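Local coordinates for DNA polymerase sliding clamp 2 (Sulfolobus tokodaii, PDB 3AIZ), which forms part of a ring-shaped processivity factor that encircles DNA and tethers the polymerase and other DNA-processing proteins to it, at residues I26-R38 against I49-I62. Sequence-based numbering, arbitrary orientation.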
# COMPACT_ATOMS: atom_id res chain seq x y z
N ILE A 26 -9.10 -7.28 34.20
CA ILE A 26 -8.92 -8.63 34.72
C ILE A 26 -8.12 -8.58 36.02
O ILE A 26 -7.48 -7.58 36.32
CB ILE A 26 -8.18 -9.55 33.73
CG1 ILE A 26 -6.71 -9.15 33.63
CG2 ILE A 26 -8.85 -9.50 32.37
CD1 ILE A 26 -5.89 -10.08 32.76
N ILE A 27 -8.15 -9.68 36.77
CA ILE A 27 -7.39 -9.76 38.01
C ILE A 27 -6.26 -10.78 37.89
O ILE A 27 -6.50 -11.98 37.87
CB ILE A 27 -8.29 -10.14 39.20
CG1 ILE A 27 -9.35 -9.05 39.43
CG2 ILE A 27 -7.46 -10.34 40.46
CD1 ILE A 27 -10.24 -9.32 40.63
N LEU A 28 -5.03 -10.28 37.80
CA LEU A 28 -3.86 -11.14 37.81
C LEU A 28 -3.56 -11.59 39.23
O LEU A 28 -3.28 -10.77 40.11
CB LEU A 28 -2.64 -10.40 37.24
CG LEU A 28 -2.47 -10.35 35.72
CD1 LEU A 28 -1.31 -9.45 35.36
CD2 LEU A 28 -2.26 -11.75 35.16
N ASN A 29 -3.62 -12.89 39.46
CA ASN A 29 -3.34 -13.45 40.78
C ASN A 29 -1.93 -14.02 40.87
O ASN A 29 -1.58 -14.96 40.16
CB ASN A 29 -4.37 -14.52 41.13
CG ASN A 29 -5.79 -13.99 41.14
OD1 ASN A 29 -6.12 -13.09 41.91
ND2 ASN A 29 -6.64 -14.55 40.29
N PHE A 30 -1.13 -13.43 41.75
CA PHE A 30 0.23 -13.91 41.99
C PHE A 30 0.26 -14.81 43.22
O PHE A 30 0.07 -14.34 44.34
CB PHE A 30 1.19 -12.73 42.18
CG PHE A 30 1.31 -11.85 40.97
CD1 PHE A 30 0.43 -10.81 40.76
CD2 PHE A 30 2.32 -12.07 40.04
CE1 PHE A 30 0.54 -9.99 39.65
CE2 PHE A 30 2.44 -11.25 38.93
CZ PHE A 30 1.55 -10.22 38.73
N THR A 31 0.51 -16.09 43.00
CA THR A 31 0.58 -17.05 44.10
C THR A 31 1.94 -17.73 44.10
O THR A 31 2.77 -17.47 43.24
CB THR A 31 -0.52 -18.12 44.00
OG1 THR A 31 -0.18 -19.06 42.97
CG2 THR A 31 -1.86 -17.49 43.69
N GLU A 32 2.16 -18.61 45.08
CA GLU A 32 3.42 -19.32 45.19
C GLU A 32 3.58 -20.33 44.06
O GLU A 32 4.69 -20.57 43.58
CB GLU A 32 3.51 -20.04 46.54
CG GLU A 32 4.81 -20.80 46.75
CD GLU A 32 4.79 -21.65 48.01
OE1 GLU A 32 3.70 -21.85 48.58
OE2 GLU A 32 5.87 -22.12 48.43
N ASP A 33 2.47 -20.92 43.63
CA ASP A 33 2.51 -22.00 42.65
C ASP A 33 2.28 -21.55 41.21
O ASP A 33 2.61 -22.28 40.27
CB ASP A 33 1.51 -23.09 43.03
CG ASP A 33 1.89 -23.81 44.30
OD1 ASP A 33 3.00 -23.57 44.82
OD2 ASP A 33 1.07 -24.63 44.79
N SER A 34 1.73 -20.36 41.02
CA SER A 34 1.47 -19.86 39.67
C SER A 34 0.89 -18.46 39.65
O SER A 34 0.25 -18.01 40.60
CB SER A 34 0.51 -20.80 38.94
OG SER A 34 -0.81 -20.69 39.45
N ILE A 35 1.12 -17.76 38.54
CA ILE A 35 0.39 -16.55 38.23
C ILE A 35 -0.81 -16.97 37.41
O ILE A 35 -0.68 -17.78 36.49
CB ILE A 35 1.24 -15.58 37.39
CG1 ILE A 35 2.53 -15.22 38.13
CG2 ILE A 35 0.45 -14.32 37.06
CD1 ILE A 35 3.45 -14.32 37.34
N PHE A 36 -1.99 -16.45 37.74
CA PHE A 36 -3.18 -16.86 37.02
C PHE A 36 -4.31 -15.83 37.09
O PHE A 36 -4.36 -15.01 38.00
CB PHE A 36 -3.69 -18.21 37.54
CG PHE A 36 -4.32 -18.14 38.90
CD1 PHE A 36 -3.58 -18.40 40.04
CD2 PHE A 36 -5.66 -17.80 39.04
CE1 PHE A 36 -4.16 -18.34 41.29
CE2 PHE A 36 -6.24 -17.74 40.28
CZ PHE A 36 -5.50 -18.01 41.41
N SER A 37 -5.20 -15.91 36.11
CA SER A 37 -6.39 -15.07 36.08
C SER A 37 -7.56 -15.93 35.63
O SER A 37 -7.45 -16.68 34.66
CB SER A 37 -6.19 -13.90 35.13
OG SER A 37 -7.33 -13.06 35.12
N ARG A 38 -8.69 -15.83 36.33
CA ARG A 38 -9.86 -16.62 35.98
C ARG A 38 -11.15 -15.83 36.15
O ARG A 38 -11.38 -15.22 37.19
CB ARG A 38 -9.91 -17.92 36.80
CG ARG A 38 -10.32 -17.74 38.25
CD ARG A 38 -11.77 -18.14 38.47
NE ARG A 38 -12.16 -18.05 39.88
CZ ARG A 38 -13.34 -18.45 40.35
NH1 ARG A 38 -14.24 -18.98 39.53
NH2 ARG A 38 -13.61 -18.33 41.64
N ILE A 49 -9.77 -19.59 32.03
CA ILE A 49 -8.64 -19.58 32.95
C ILE A 49 -7.33 -19.34 32.22
O ILE A 49 -7.02 -20.01 31.23
CB ILE A 49 -8.54 -20.90 33.74
CG1 ILE A 49 -9.75 -21.08 34.65
CG2 ILE A 49 -7.27 -20.92 34.57
CD1 ILE A 49 -9.72 -22.37 35.44
N PHE A 50 -6.56 -18.39 32.72
CA PHE A 50 -5.20 -18.15 32.25
C PHE A 50 -4.26 -18.51 33.38
O PHE A 50 -4.38 -17.98 34.48
CB PHE A 50 -5.04 -16.68 31.86
CG PHE A 50 -3.62 -16.21 31.83
CD1 PHE A 50 -2.76 -16.62 30.82
CD2 PHE A 50 -3.14 -15.34 32.80
CE1 PHE A 50 -1.45 -16.18 30.79
CE2 PHE A 50 -1.83 -14.91 32.77
CZ PHE A 50 -0.99 -15.33 31.76
N LYS A 51 -3.32 -19.42 33.13
CA LYS A 51 -2.45 -19.90 34.19
C LYS A 51 -1.01 -20.16 33.75
O LYS A 51 -0.76 -20.83 32.75
CB LYS A 51 -3.04 -21.16 34.84
CG LYS A 51 -2.12 -21.82 35.85
CD LYS A 51 -2.88 -22.81 36.73
CE LYS A 51 -3.51 -23.92 35.90
NZ LYS A 51 -4.36 -24.82 36.73
N ILE A 52 -0.06 -19.63 34.52
CA ILE A 52 1.36 -19.90 34.30
C ILE A 52 1.98 -20.53 35.54
O ILE A 52 2.25 -19.84 36.53
CB ILE A 52 2.13 -18.61 33.96
CG1 ILE A 52 1.50 -17.90 32.77
CG2 ILE A 52 3.59 -18.93 33.68
CD1 ILE A 52 2.27 -16.68 32.31
N PRO A 53 2.21 -21.85 35.50
CA PRO A 53 2.84 -22.55 36.63
C PRO A 53 4.16 -21.90 37.02
O PRO A 53 4.84 -21.33 36.16
CB PRO A 53 3.09 -23.95 36.06
CG PRO A 53 2.05 -24.11 35.00
CD PRO A 53 1.88 -22.75 34.39
N LYS A 54 4.52 -21.98 38.29
CA LYS A 54 5.74 -21.36 38.79
C LYS A 54 6.98 -21.97 38.15
O LYS A 54 8.06 -21.38 38.18
CB LYS A 54 5.83 -21.47 40.32
CG LYS A 54 6.14 -22.87 40.82
CD LYS A 54 6.58 -22.85 42.27
CE LYS A 54 7.07 -24.22 42.72
NZ LYS A 54 7.58 -24.19 44.12
N GLU A 55 6.82 -23.16 37.58
CA GLU A 55 7.93 -23.84 36.92
C GLU A 55 8.41 -23.04 35.72
O GLU A 55 9.58 -23.10 35.34
CB GLU A 55 7.51 -25.24 36.47
CG GLU A 55 8.61 -26.02 35.77
CD GLU A 55 8.09 -27.24 35.04
OE1 GLU A 55 6.86 -27.40 34.94
OE2 GLU A 55 8.92 -28.04 34.55
N TYR A 56 7.50 -22.28 35.12
CA TYR A 56 7.81 -21.51 33.93
C TYR A 56 8.00 -20.03 34.24
O TYR A 56 7.99 -19.19 33.34
CB TYR A 56 6.73 -21.71 32.87
CG TYR A 56 6.44 -23.16 32.58
CD1 TYR A 56 7.38 -23.95 31.93
CD2 TYR A 56 5.24 -23.75 32.96
CE1 TYR A 56 7.13 -25.29 31.66
CE2 TYR A 56 4.98 -25.08 32.69
CZ TYR A 56 5.93 -25.84 32.04
OH TYR A 56 5.67 -27.17 31.78
N LEU A 57 8.16 -19.72 35.53
CA LEU A 57 8.46 -18.37 35.96
C LEU A 57 9.87 -18.32 36.54
O LEU A 57 10.17 -18.99 37.52
CB LEU A 57 7.46 -17.91 37.03
CG LEU A 57 5.99 -17.83 36.62
CD1 LEU A 57 5.12 -17.58 37.84
CD2 LEU A 57 5.78 -16.75 35.57
N GLU A 58 10.74 -17.53 35.91
CA GLU A 58 12.11 -17.38 36.40
C GLU A 58 12.24 -16.12 37.25
O GLU A 58 11.43 -15.20 37.15
CB GLU A 58 13.10 -17.34 35.24
CG GLU A 58 13.26 -18.66 34.50
CD GLU A 58 12.10 -18.97 33.58
OE1 GLU A 58 11.58 -18.03 32.94
OE2 GLU A 58 11.71 -20.15 33.49
N ASP A 59 13.27 -16.09 38.09
CA ASP A 59 13.56 -14.95 38.95
C ASP A 59 12.28 -14.46 39.63
O ASP A 59 11.99 -13.27 39.67
CB ASP A 59 14.18 -13.81 38.13
CG ASP A 59 14.95 -12.83 38.98
OD1 ASP A 59 15.01 -13.03 40.22
OD2 ASP A 59 15.50 -11.86 38.42
N TYR A 60 11.51 -15.41 40.16
CA TYR A 60 10.20 -15.13 40.71
C TYR A 60 10.26 -14.82 42.21
O TYR A 60 10.38 -15.72 43.03
CB TYR A 60 9.26 -16.31 40.45
CG TYR A 60 7.82 -16.07 40.85
CD1 TYR A 60 7.31 -14.79 40.94
CD2 TYR A 60 6.97 -17.14 41.12
CE1 TYR A 60 5.99 -14.57 41.30
CE2 TYR A 60 5.66 -16.93 41.48
CZ TYR A 60 5.17 -15.64 41.57
OH TYR A 60 3.86 -15.43 41.92
N THR A 61 10.18 -13.54 42.54
CA THR A 61 10.17 -13.11 43.93
C THR A 61 8.76 -12.75 44.37
O THR A 61 8.06 -12.01 43.68
CB THR A 61 11.09 -11.89 44.16
OG1 THR A 61 12.46 -12.29 44.03
CG2 THR A 61 10.88 -11.32 45.55
N ILE A 62 8.34 -13.28 45.51
CA ILE A 62 7.02 -13.00 46.04
C ILE A 62 6.98 -13.16 47.55
O ILE A 62 7.26 -14.24 48.08
CB ILE A 62 5.95 -13.91 45.39
CG1 ILE A 62 4.59 -13.69 46.05
CG2 ILE A 62 6.37 -15.37 45.48
CD1 ILE A 62 3.49 -14.54 45.47
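Ile49 lies beside Arg38 on one face of an antiparallel hairpin, its CG1 3.8 Å from Arg38 CB. Phe50 and Ser37 form a hydrogen-bonded pair on the other face, where Phe50 N donates to Ser37 O (2.7 Å) nearly straight, at 174°. With CG anti to its backbone N (chi1 159°), the Phe50 ring lies across Ser37, CD2 4.1 Å from Ser37 CB, and turns its CE2 edge toward Leu28 CD2 (4.0 Å) of the next strand; Phe12 meets the same ring. Lys51 lays its CB alongside that of Phe36, and its amine goes on to a salt bridge with Glu127. Ile52 exchanges two backbone hydrogen bonds with Ile35, the shorter from Ile52 N to Ile35 O (2.8 Å). Past Pro53, Lys54 N donates to Asp33 O from above the carbonyl plane, while the lysine chain extends past the carbonyl of Glu32. Leu57 CD1 packs against Ile35 CG1 and, with Ile62 CG2, flanks the two faces of the Tyr60 ring, each methyl offset toward the rim. A chi1 of -174° swings this ring away from its own N, and Tyr60 OH donates to Thr31 O (2.7 Å) at the edge of the Phe30 ring. Ile62 CD1 ends near Phe30 O. The ladder fixes the hairpin register in the N-terminal domain, whereas two hydrogen bonds, from Lys54 N and Tyr60 OH, hold the 31-33 turn to the 54-60 region.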